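Local atomic coordinates of homoserine kinase (Listeria monocytogenes, PDB entry 3HUL), a protein that probably catalyses the ATP-dependent phosphorylation of L-homoserine to O-phospho-L-homoserine, a late step of threonine biosynthesis, as a member of the GHMP kinase family. Residues 11-15 and 16-20; 179-182 and 183-187; 201-204 and 205-208; 225-228 and 229-233. One frame throughout, in Å; residues are numbered along the deposited sequence.

Interaction 1. Residues 11-15 and 16-20; sequences TANLG and PGFDS
Asn-13, near the end of strand 3-12, reaches across the loop to Phe-18. Its CG lies anti to the backbone N (chi1 -173°), which carries the amide over to the aromatic side chain; Phe-18 uses the same first torsion. Asn-13 ND2 comes to 3.0 Å from Phe-18 CD1, at the edge of the ring and near its plane, and also sits 3.1 Å from Phe-18 CA. Amide and ring planes stand 88° apart, so this is an edge contact and no stacking of flat groups.

Leu-14 contributes its backbone. Gly-17 N donates to Leu-14 O over 2.9 Å, from above the carbonyl plane, and closes a type II' beta turn running from Leu-14 to Gly-17. The leucine side chain packs on Phe-254. Gly-15 takes the first corner of the turn with a positive phi of 56°, and Pro-16 follows it at the second. Beyond them Gly-17 is the centre of an inverse gamma turn, closed by a weak bond from Phe-18 N to Pro-16 O. Pro-16 O also accepts from Trp-215 NE1, while the Phe-18 ring meets Phe-181 of a second subunit at a steep angle.

The Asn-13 side chain lies about 9 Å from that of Gly-85, in the predicted ATP-binding loop, which is consistent with this part of the loop lying near the nucleotide site. The amide is pressed tightly on the edge of Phe-18 with no hydrogen bond between the two side chains, so backbone bonds carry the turn while packing helps to fix the amide.

Interaction 2. Residues 179-182 and 183-187; sequences LPFK and EAVQA
Phe-181 swings its CG anti to the backbone N (chi1 -171°), and Val-185 has CG2 anti to its own carbonyl carbon; together these torsions bring the methyl over the phenyl ring one helical turn away. Val-185 CG2 lies 4.0 Å from the centroid of the Phe-181 ring, 27° off the normal, a CH-pi contact over one face, with CE1 of the ring nearest at 3.6 Å. Glu-183 extends from the backbone beside Pro-180, both side chains pointing the same way, and its OE1 rests 3.5 Å from Pro-180 CG. The other carboxylate oxygen, Glu-183 OE2, is 3.8 Å from Leu-179 CD2.

This is the start of helix 181-198, with Pro-180 at the N-cap. Pro-180 O receives Ala-184 N at 3.1 Å and, more weakly, Glu-183 N at 2.9 Å. The regular pattern continues as Val-185 N donates to Phe-181 O, and Gln-186 N to Lys-182 O.

Leu-179 and the cap residue Pro-180 pair antiparallel with a strand of the second subunit, continuing the sheet across the interface. Ala-184 packs on Ala-184 of that subunit, and Val-185 on its Phe-18.

Interaction 3. Residues 201-204 and 205-208; sequences NDMT and LAGE
A side chain caps a helix here: Asp-202, at the N-cap of helix 203-210, turns its carboxylate back onto the first turn, a few residues after helix 181-198. Asp-202 CG lies anti to the backbone N (chi1 -170°), and this lets OD1 accept from Leu-205 N over 3.0 Å. The N-H points almost straight at the oxygen (167°) but arrives from well above the carboxylate plane. The group also lies against the leucine: Asp-202 OD2 is 3.5 Å from Leu-205 CB and 3.9 Å from Leu-205 CD2, the two side chains passing at a slant.

The backbone carbonyl of the same aspartate serves the next amide. Ala-206 N donates to Asp-202 O at 2.9 Å, in the carbonyl plane, the regular first bond of the helix, while the carboxylate supplies an acceptor for Leu-205 N, a first-turn amide that lacks such a backbone partner. The negative carboxylate beside the positive end of the helix dipole is probably a favourable pairing. Further on, Gly-207 N bonds to Met-203 O at 2.7 Å, and Glu-208 N to Thr-204 O.

Met-203 SD lies 4.3 Å from Ala-206 CB, and both side chains also touch Ile-198 of the preceding helix. Leu-205 packs on Ala-197 of that helix and on Val-148 of the second subunit.

Immediately upstream, Asn-201 has positive phi in a Schellman motif. Together they make a short junction between helices 181-198 and 203-210, one ended by the Schellman motif and the other begun by an aspartate N-cap, within the GHMP kinase C-terminal family region.

Interaction 4. Residues 225-228 and 229-233; sequences PHLA and QIRDV
His-226 O takes Ile-230 N at 2.9 Å, the first bond of helix 227-235, where the short 3-10 piece at residues 225-226 gives way to alpha-helix and His-226 holds the N-cap. Arg-231 N then donates to Leu-227 O over 2.8 Å, almost perfectly straight at 176°, and Asp-232 N donates to Ala-228 O.

A side-chain bond bridges the cap to the first turn. His-226 ND1 gives its hydrogen to Gln-229 OE1 at 3.0 Å, the oxygen lying in the plane of the ring and the nitrogen in the plane of the amide C=O. Ring and amide run side by side, nearly coplanar at 23°. The bond probably fixes which way round the amide sits and places the proton on ND1.

On the next residue, Leu-227 lays its branch over a face of the guanidinium of Arg-231, one turn on: Leu-227 CG stands 3.8 Å from Arg-231 CZ, above the centre of the group, and Leu-227 CD2 is 3.6 Å from Arg-231 NH2. The arginine chain is extended from CG to NE, and its tip is held from outside by a salt bridge from NE to Glu-211 and a hydrogen bond from NH2 to Ala-242 O. Ile-230 and Leu-227 meanwhile pack down on Val-253 and Val-251 of strand 251-255. The whole is a helix start lying on a beta sheet, the alpha-on-beta layering of the GHMP kinase C-terminal domain.

In the fold
The four contacts come in series along the chain. Interaction 1 runs from the end of strand 3-12 into the loop before strand 21-25, near the predicted nucleotide loop, while interactions 2, 3 and 4 each mark the start of a helix: 181-198, 203-210 and 227-235. Interactions 1 and 2 have centres 16 Å apart and touch, Pro-16 CB lying 3.6 Å from Ala-187 O. Interactions 3 and 4 are 18 Å apart between centres and share the C-terminal family region. Interactions 2 and 4 are the farthest apart, at 27 Å between centres. The second subunit touches interactions 1, 2 and 3, which thus help form the subunit interface, whereas no other chain of the assembly touches interaction 4.

Interaction 1. Residues 11-15 and 16-20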
loop_
_atom_site.group_PDB
_atom_site.type_symbol
_atom_site.label_atom_id
_atom_site.label_comp_id
_atom_site.label_asym_id
_atom_site.label_seq_id
_atom_site.Cartn_x
_atom_site.Cartn_y
_atom_site.Cartn_z
ATOM N N THR A 11 -8.640 -3.273 -20.550
ATOM C CA THR A 11 -10.063 -3.416 -20.274
ATOM C C THR A 11 -10.450 -2.299 -19.339
ATOM O O THR A 11 -9.851 -2.135 -18.276
ATOM C CB THR A 11 -10.435 -4.788 -19.654
ATOM O OG1 THR A 11 -11.841 -4.814 -19.399
ATOM C CG2 THR A 11 -9.700 -5.064 -18.340
ATOM N N ALA A 12 -11.438 -1.520 -19.757
ATOM C CA ALA A 12 -11.810 -0.316 -19.050
ATOM C C ALA A 12 -13.175 -0.505 -18.397
ATOM O O ALA A 12 -13.817 -1.533 -18.595
ATOM C CB ALA A 12 -11.824 0.859 -20.016
ATOM N N ASN A 13 -13.599 0.482 -17.609
ATOM C CA ASN A 13 -14.931 0.478 -17.024
ATOM C C ASN A 13 -15.030 -0.717 -16.075
ATOM O O ASN A 13 -16.046 -1.415 -16.039
ATOM C CB ASN A 13 -16.002 0.443 -18.150
ATOM C CG ASN A 13 -17.434 0.601 -17.627
ATOM O OD1 ASN A 13 -18.396 0.099 -18.234
ATOM N ND2 ASN A 13 -17.585 1.291 -16.505
ATOM N N LEU A 14 -13.944 -0.951 -15.337
ATOM C CA LEU A 14 -13.857 -2.020 -14.345
ATOM C C LEU A 14 -14.876 -1.790 -13.243
ATOM O O LEU A 14 -14.777 -0.817 -12.492
ATOM C CB LEU A 14 -12.459 -2.081 -13.714
ATOM C CG LEU A 14 -11.365 -3.073 -14.145
ATOM C CD1 LEU A 14 -10.359 -3.201 -12.986
ATOM C CD2 LEU A 14 -11.904 -4.458 -14.506
ATOM N N GLY A 15 -15.863 -2.680 -13.161
ATOM C CA GLY A 15 -16.985 -2.508 -12.256
ATOM C C GLY A 15 -17.723 -1.193 -12.473
ATOM O O GLY A 15 -17.900 -0.752 -13.614
ATOM N N PRO A 16 -18.125 -0.532 -11.367
ATOM C CA PRO A 16 -18.718 0.764 -11.528
ATOM C C PRO A 16 -17.658 1.853 -11.655
ATOM O O PRO A 16 -17.999 3.030 -11.565
ATOM C CB PRO A 16 -19.548 0.926 -10.247
ATOM C CG PRO A 16 -19.380 -0.360 -9.483
ATOM C CD PRO A 16 -18.075 -0.895 -9.948
ATOM N N GLY A 17 -16.401 1.484 -11.924
ATOM C CA GLY A 17 -15.362 2.480 -12.248
ATOM C C GLY A 17 -15.493 3.078 -13.648
ATOM O O GLY A 17 -14.520 3.158 -14.411
ATOM N N PHE A 18 -16.715 3.520 -13.974
ATOM C CA PHE A 18 -17.041 4.053 -15.290
ATOM C C PHE A 18 -16.178 5.242 -15.680
ATOM O O PHE A 18 -16.062 6.213 -14.918
ATOM C CB PHE A 18 -18.536 4.392 -15.382
ATOM C CG PHE A 18 -19.004 4.622 -16.795
ATOM C CD1 PHE A 18 -19.302 3.535 -17.634
ATOM C CD2 PHE A 18 -19.110 5.912 -17.301
ATOM C CE1 PHE A 18 -19.728 3.743 -18.960
ATOM C CE2 PHE A 18 -19.522 6.130 -18.624
ATOM C CZ PHE A 18 -19.841 5.047 -19.451
ATOM N N ASP A 19 -15.558 5.163 -16.861
ATOM C CA ASP A 19 -14.619 6.199 -17.312
ATOM C C ASP A 19 -13.493 6.488 -16.278
ATOM O O ASP A 19 -12.942 7.609 -16.215
ATOM C CB ASP A 19 -15.347 7.501 -17.699
ATOM C CG ASP A 19 -16.026 7.428 -19.072
ATOM O OD1 ASP A 19 -15.936 6.386 -19.775
ATOM O OD2 ASP A 19 -16.656 8.442 -19.457
ATOM N N SER A 20 -13.151 5.480 -15.477
ATOM C CA SER A 20 -12.217 5.690 -14.394
ATOM C C SER A 20 -11.161 4.598 -14.240
ATOM O O SER A 20 -9.956 4.890 -14.245
ATOM C CB SER A 20 -12.970 5.908 -13.086
ATOM O OG SER A 20 -12.043 6.078 -12.029
#

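Interaction 2. Residues 179-182 and 183-187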
loop_
_atom_site.group_PDB
_atom_site.type_symbol
_atom_site.label_atom_id
_atom_site.label_comp_id
_atom_site.label_asym_id
_atom_site.label_seq_id
_atom_site.Cartn_x
_atom_site.Cartn_y
_atom_site.Cartn_z
ATOM N N LEU A 179 -29.311 10.769 -13.780
ATOM C CA LEU A 179 -29.482 9.733 -12.768
ATOM C C LEU A 179 -30.003 10.327 -11.470
ATOM O O LEU A 179 -29.595 11.431 -11.091
ATOM C CB LEU A 179 -28.144 9.058 -12.455
ATOM C CG LEU A 179 -27.403 8.244 -13.513
ATOM C CD1 LEU A 179 -25.940 8.131 -13.093
ATOM C CD2 LEU A 179 -28.045 6.869 -13.703
ATOM N N PRO A 180 -30.893 9.597 -10.768
ATOM C CA PRO A 180 -31.233 10.054 -9.428
ATOM C C PRO A 180 -29.970 10.206 -8.593
ATOM O O PRO A 180 -29.113 9.319 -8.570
ATOM C CB PRO A 180 -32.137 8.940 -8.867
ATOM C CG PRO A 180 -32.143 7.857 -9.860
ATOM C CD PRO A 180 -31.707 8.441 -11.177
ATOM N N PHE A 181 -29.855 11.355 -7.943
ATOM C CA PHE A 181 -28.750 11.641 -7.048
ATOM C C PHE A 181 -28.323 10.407 -6.232
ATOM O O PHE A 181 -27.153 10.012 -6.253
ATOM C CB PHE A 181 -29.123 12.800 -6.115
ATOM C CG PHE A 181 -27.970 13.309 -5.292
ATOM C CD1 PHE A 181 -27.826 12.924 -3.965
ATOM C CD2 PHE A 181 -27.025 14.164 -5.850
ATOM C CE1 PHE A 181 -26.750 13.393 -3.201
ATOM C CE2 PHE A 181 -25.946 14.638 -5.093
ATOM C CZ PHE A 181 -25.808 14.248 -3.773
ATOM N N LYS A 182 -29.279 9.806 -5.529
ATOM C CA LYS A 182 -28.996 8.712 -4.612
ATOM C C LYS A 182 -28.341 7.533 -5.333
ATOM O O LYS A 182 -27.479 6.851 -4.777
ATOM C CB LYS A 182 -30.283 8.265 -3.908
ATOM C CG LYS A 182 -30.084 7.151 -2.896
ATOM C CD LYS A 182 -31.326 6.913 -2.036
ATOM C CE LYS A 182 -30.929 6.437 -0.630
ATOM N NZ LYS A 182 -29.994 5.262 -0.655
ATOM N N GLU A 183 -28.768 7.298 -6.570
ATOM C CA GLU A 183 -28.254 6.198 -7.373
ATOM C C GLU A 183 -26.793 6.448 -7.713
ATOM O O GLU A 183 -25.980 5.534 -7.646
ATOM C CB GLU A 183 -29.070 6.073 -8.655
ATOM C CG GLU A 183 -28.951 4.722 -9.373
ATOM C CD GLU A 183 -30.126 4.474 -10.336
ATOM O OE1 GLU A 183 -31.294 4.494 -9.873
ATOM O OE2 GLU A 183 -29.882 4.268 -11.544
ATOM N N ALA A 184 -26.475 7.686 -8.079
ATOM C CA ALA A 184 -25.114 8.068 -8.404
ATOM C C ALA A 184 -24.170 7.923 -7.197
ATOM O O ALA A 184 -23.058 7.414 -7.340
ATOM C CB ALA A 184 -25.076 9.493 -8.946
ATOM N N VAL A 185 -24.633 8.375 -6.023
ATOM C CA VAL A 185 -23.874 8.297 -4.766
ATOM C C VAL A 185 -23.545 6.843 -4.443
ATOM O O VAL A 185 -22.411 6.518 -4.118
ATOM C CB VAL A 185 -24.632 8.969 -3.589
ATOM C CG1 VAL A 185 -23.933 8.721 -2.252
ATOM C CG2 VAL A 185 -24.748 10.481 -3.828
ATOM N N GLN A 186 -24.540 5.981 -4.597
ATOM C CA GLN A 186 -24.404 4.565 -4.358
ATOM C C GLN A 186 -23.437 3.880 -5.347
ATOM O O GLN A 186 -22.608 3.050 -4.940
ATOM C CB GLN A 186 -25.784 3.912 -4.384
ATOM C CG GLN A 186 -25.759 2.401 -4.413
ATOM C CD GLN A 186 -27.117 1.762 -4.085
ATOM O OE1 GLN A 186 -27.653 1.931 -2.980
ATOM N NE2 GLN A 186 -27.648 0.976 -5.032
ATOM N N ALA A 187 -23.530 4.226 -6.628
ATOM C CA ALA A 187 -22.641 3.633 -7.626
ATOM C C ALA A 187 -21.197 4.045 -7.356
ATOM O O ALA A 187 -20.269 3.276 -7.570
ATOM C CB ALA A 187 -23.037 4.048 -9.019
#

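Interaction 3. Residues 201-204 and 205-208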
loop_
_atom_site.group_PDB
_atom_site.type_symbol
_atom_site.label_atom_id
_atom_site.label_comp_id
_atom_site.label_asym_id
_atom_site.label_seq_id
_atom_site.Cartn_x
_atom_site.Cartn_y
_atom_site.Cartn_z
ATOM N N ASN A 201 -5.944 -6.907 -0.984
ATOM C CA ASN A 201 -5.864 -8.218 -1.678
ATOM C C ASN A 201 -7.169 -9.037 -1.510
ATOM O O ASN A 201 -7.136 -10.268 -1.598
ATOM C CB ASN A 201 -4.663 -9.026 -1.184
ATOM C CG ASN A 201 -4.118 -10.036 -2.235
ATOM O OD1 ASN A 201 -3.726 -11.175 -1.903
ATOM N ND2 ASN A 201 -4.075 -9.620 -3.472
ATOM N N ASP A 202 -8.294 -8.368 -1.252
ATOM C CA ASP A 202 -9.596 -9.071 -1.065
ATOM C C ASP A 202 -10.344 -9.123 -2.391
ATOM O O ASP A 202 -11.284 -8.358 -2.616
ATOM C CB ASP A 202 -10.462 -8.385 0.000
ATOM C CG ASP A 202 -11.701 -9.226 0.403
ATOM O OD1 ASP A 202 -12.104 -10.181 -0.310
ATOM O OD2 ASP A 202 -12.282 -8.924 1.459
ATOM N N MET A 203 -9.872 -9.989 -3.281
ATOM C CA MET A 203 -10.360 -10.055 -4.672
ATOM C C MET A 203 -11.767 -10.681 -4.758
ATOM O O MET A 203 -12.544 -10.425 -5.692
ATOM C CB MET A 203 -9.352 -10.799 -5.552
ATOM C CG MET A 203 -8.045 -10.000 -5.804
ATOM S SD MET A 203 -8.323 -8.404 -6.642
ATOM C CE MET A 203 -9.086 -8.808 -8.173
ATOM N N THR A 204 -12.095 -11.482 -3.761
ATOM C CA THR A 204 -13.463 -11.953 -3.587
ATOM C C THR A 204 -14.434 -10.797 -3.397
ATOM O O THR A 204 -15.421 -10.685 -4.124
ATOM C CB THR A 204 -13.518 -12.925 -2.419
ATOM O OG1 THR A 204 -13.044 -14.180 -2.906
ATOM C CG2 THR A 204 -14.913 -13.117 -1.892
ATOM N N LEU A 205 -14.166 -9.938 -2.426
ATOM C CA LEU A 205 -15.033 -8.765 -2.254
ATOM C C LEU A 205 -14.959 -7.873 -3.497
ATOM O O LEU A 205 -15.986 -7.468 -4.007
ATOM C CB LEU A 205 -14.682 -7.987 -0.977
ATOM C CG LEU A 205 -15.310 -6.597 -0.706
ATOM C CD1 LEU A 205 -16.871 -6.639 -0.715
ATOM C CD2 LEU A 205 -14.783 -6.097 0.651
ATOM N N ALA A 206 -13.756 -7.600 -4.001
ATOM C CA ALA A 206 -13.618 -6.771 -5.200
ATOM C C ALA A 206 -14.466 -7.309 -6.351
ATOM O O ALA A 206 -15.105 -6.541 -7.081
ATOM C CB ALA A 206 -12.185 -6.713 -5.644
ATOM N N GLY A 207 -14.427 -8.631 -6.531
ATOM C CA GLY A 207 -15.084 -9.262 -7.676
ATOM C C GLY A 207 -16.580 -9.102 -7.583
ATOM O O GLY A 207 -17.254 -8.889 -8.587
ATOM N N GLU A 208 -17.076 -9.205 -6.359
ATOM C CA GLU A 208 -18.465 -8.937 -6.018
ATOM C C GLU A 208 -18.909 -7.504 -6.373
ATOM O O GLU A 208 -20.016 -7.296 -6.904
ATOM C CB GLU A 208 -18.639 -9.198 -4.527
ATOM C CG GLU A 208 -20.079 -9.258 -4.024
ATOM C CD GLU A 208 -20.180 -9.971 -2.669
ATOM O OE1 GLU A 208 -19.117 -10.365 -2.102
ATOM O OE2 GLU A 208 -21.325 -10.141 -2.172
#

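Interaction 4. Residues 225-228 and 229-233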
loop_
_atom_site.group_PDB
_atom_site.type_symbol
_atom_site.label_atom_id
_atom_site.label_comp_id
_atom_site.label_asym_id
_atom_site.label_seq_id
_atom_site.Cartn_x
_atom_site.Cartn_y
_atom_site.Cartn_z
ATOM N N PRO A 225 -26.478 -13.157 -22.588
ATOM C CA PRO A 225 -27.348 -14.230 -22.044
ATOM C C PRO A 225 -26.610 -15.450 -21.428
ATOM O O PRO A 225 -27.240 -16.274 -20.763
ATOM C CB PRO A 225 -28.194 -14.664 -23.259
ATOM C CG PRO A 225 -27.461 -14.195 -24.435
ATOM C CD PRO A 225 -26.735 -12.940 -24.027
ATOM N N HIS A 226 -25.291 -15.533 -21.632
ATOM C CA HIS A 226 -24.477 -16.614 -21.086
ATOM C C HIS A 226 -23.671 -16.178 -19.874
ATOM O O HIS A 226 -22.850 -16.946 -19.363
ATOM C CB HIS A 226 -23.515 -17.143 -22.152
ATOM C CG HIS A 226 -24.207 -17.763 -23.323
ATOM N ND1 HIS A 226 -24.625 -19.080 -23.330
ATOM C CD2 HIS A 226 -24.553 -17.248 -24.529
ATOM C CE1 HIS A 226 -25.205 -19.346 -24.488
ATOM N NE2 HIS A 226 -25.173 -18.252 -25.233
ATOM N N LEU A 227 -23.912 -14.948 -19.423
ATOM C CA LEU A 227 -23.129 -14.353 -18.348
ATOM C C LEU A 227 -23.357 -15.056 -17.015
ATOM O O LEU A 227 -22.391 -15.434 -16.343
ATOM C CB LEU A 227 -23.404 -12.847 -18.238
ATOM C CG LEU A 227 -22.461 -12.031 -17.358
ATOM C CD1 LEU A 227 -21.010 -12.259 -17.740
ATOM C CD2 LEU A 227 -22.828 -10.556 -17.471
ATOM N N ALA A 228 -24.630 -15.239 -16.655
ATOM C CA ALA A 228 -25.006 -15.968 -15.436
ATOM C C ALA A 228 -24.378 -17.355 -15.401
ATOM O O ALA A 228 -23.897 -17.794 -14.354
ATOM C CB ALA A 228 -26.527 -16.066 -15.305
ATOM N N GLN A 229 -24.375 -18.028 -16.558
ATOM C CA GLN A 229 -23.850 -19.380 -16.703
ATOM C C GLN A 229 -22.325 -19.393 -16.555
ATOM O O GLN A 229 -21.771 -20.260 -15.896
ATOM C CB GLN A 229 -24.273 -19.939 -18.076
ATOM C CG GLN A 229 -23.534 -21.186 -18.568
ATOM C CD GLN A 229 -23.690 -21.400 -20.074
ATOM O OE1 GLN A 229 -23.761 -20.437 -20.847
ATOM N NE2 GLN A 229 -23.734 -22.658 -20.496
ATOM N N ILE A 230 -21.665 -18.428 -17.196
ATOM C CA ILE A 230 -20.226 -18.253 -17.080
ATOM C C ILE A 230 -19.844 -17.976 -15.616
ATOM O O ILE A 230 -18.958 -18.635 -15.086
ATOM C CB ILE A 230 -19.715 -17.139 -18.030
ATOM C CG1 ILE A 230 -19.786 -17.625 -19.481
ATOM C CG2 ILE A 230 -18.273 -16.681 -17.644
ATOM C CD1 ILE A 230 -19.487 -16.556 -20.521
ATOM N N ARG A 231 -20.546 -17.044 -14.974
ATOM C CA ARG A 231 -20.415 -16.785 -13.531
ATOM C C ARG A 231 -20.536 -18.024 -12.663
ATOM O O ARG A 231 -19.649 -18.315 -11.853
ATOM C CB ARG A 231 -21.457 -15.769 -13.055
ATOM C CG ARG A 231 -20.950 -14.384 -13.037
ATOM C CD ARG A 231 -22.012 -13.321 -12.762
ATOM N NE ARG A 231 -21.493 -12.055 -13.274
ATOM C CZ ARG A 231 -22.212 -11.008 -13.664
ATOM N NH1 ARG A 231 -23.532 -11.043 -13.627
ATOM N NH2 ARG A 231 -21.596 -9.923 -14.111
ATOM N N ASP A 232 -21.647 -18.748 -12.827
ATOM C CA ASP A 232 -21.919 -19.958 -12.040
ATOM C C ASP A 232 -20.750 -20.910 -12.085
ATOM O O ASP A 232 -20.256 -21.342 -11.051
ATOM C CB ASP A 232 -23.162 -20.693 -12.561
ATOM C CG ASP A 232 -24.452 -20.006 -12.176
ATOM O OD1 ASP A 232 -24.429 -19.121 -11.296
ATOM O OD2 ASP A 232 -25.497 -20.354 -12.767
ATOM N N VAL A 233 -20.294 -21.197 -13.297
ATOM C CA VAL A 233 -19.190 -22.118 -13.535
ATOM C C VAL A 233 -17.840 -21.635 -12.995
ATOM O O VAL A 233 -17.133 -22.383 -12.318
ATOM C CB VAL A 233 -19.069 -22.400 -15.044
ATOM C CG1 VAL A 233 -17.761 -23.136 -15.362
ATOM C CG2 VAL A 233 -20.334 -23.146 -15.532
#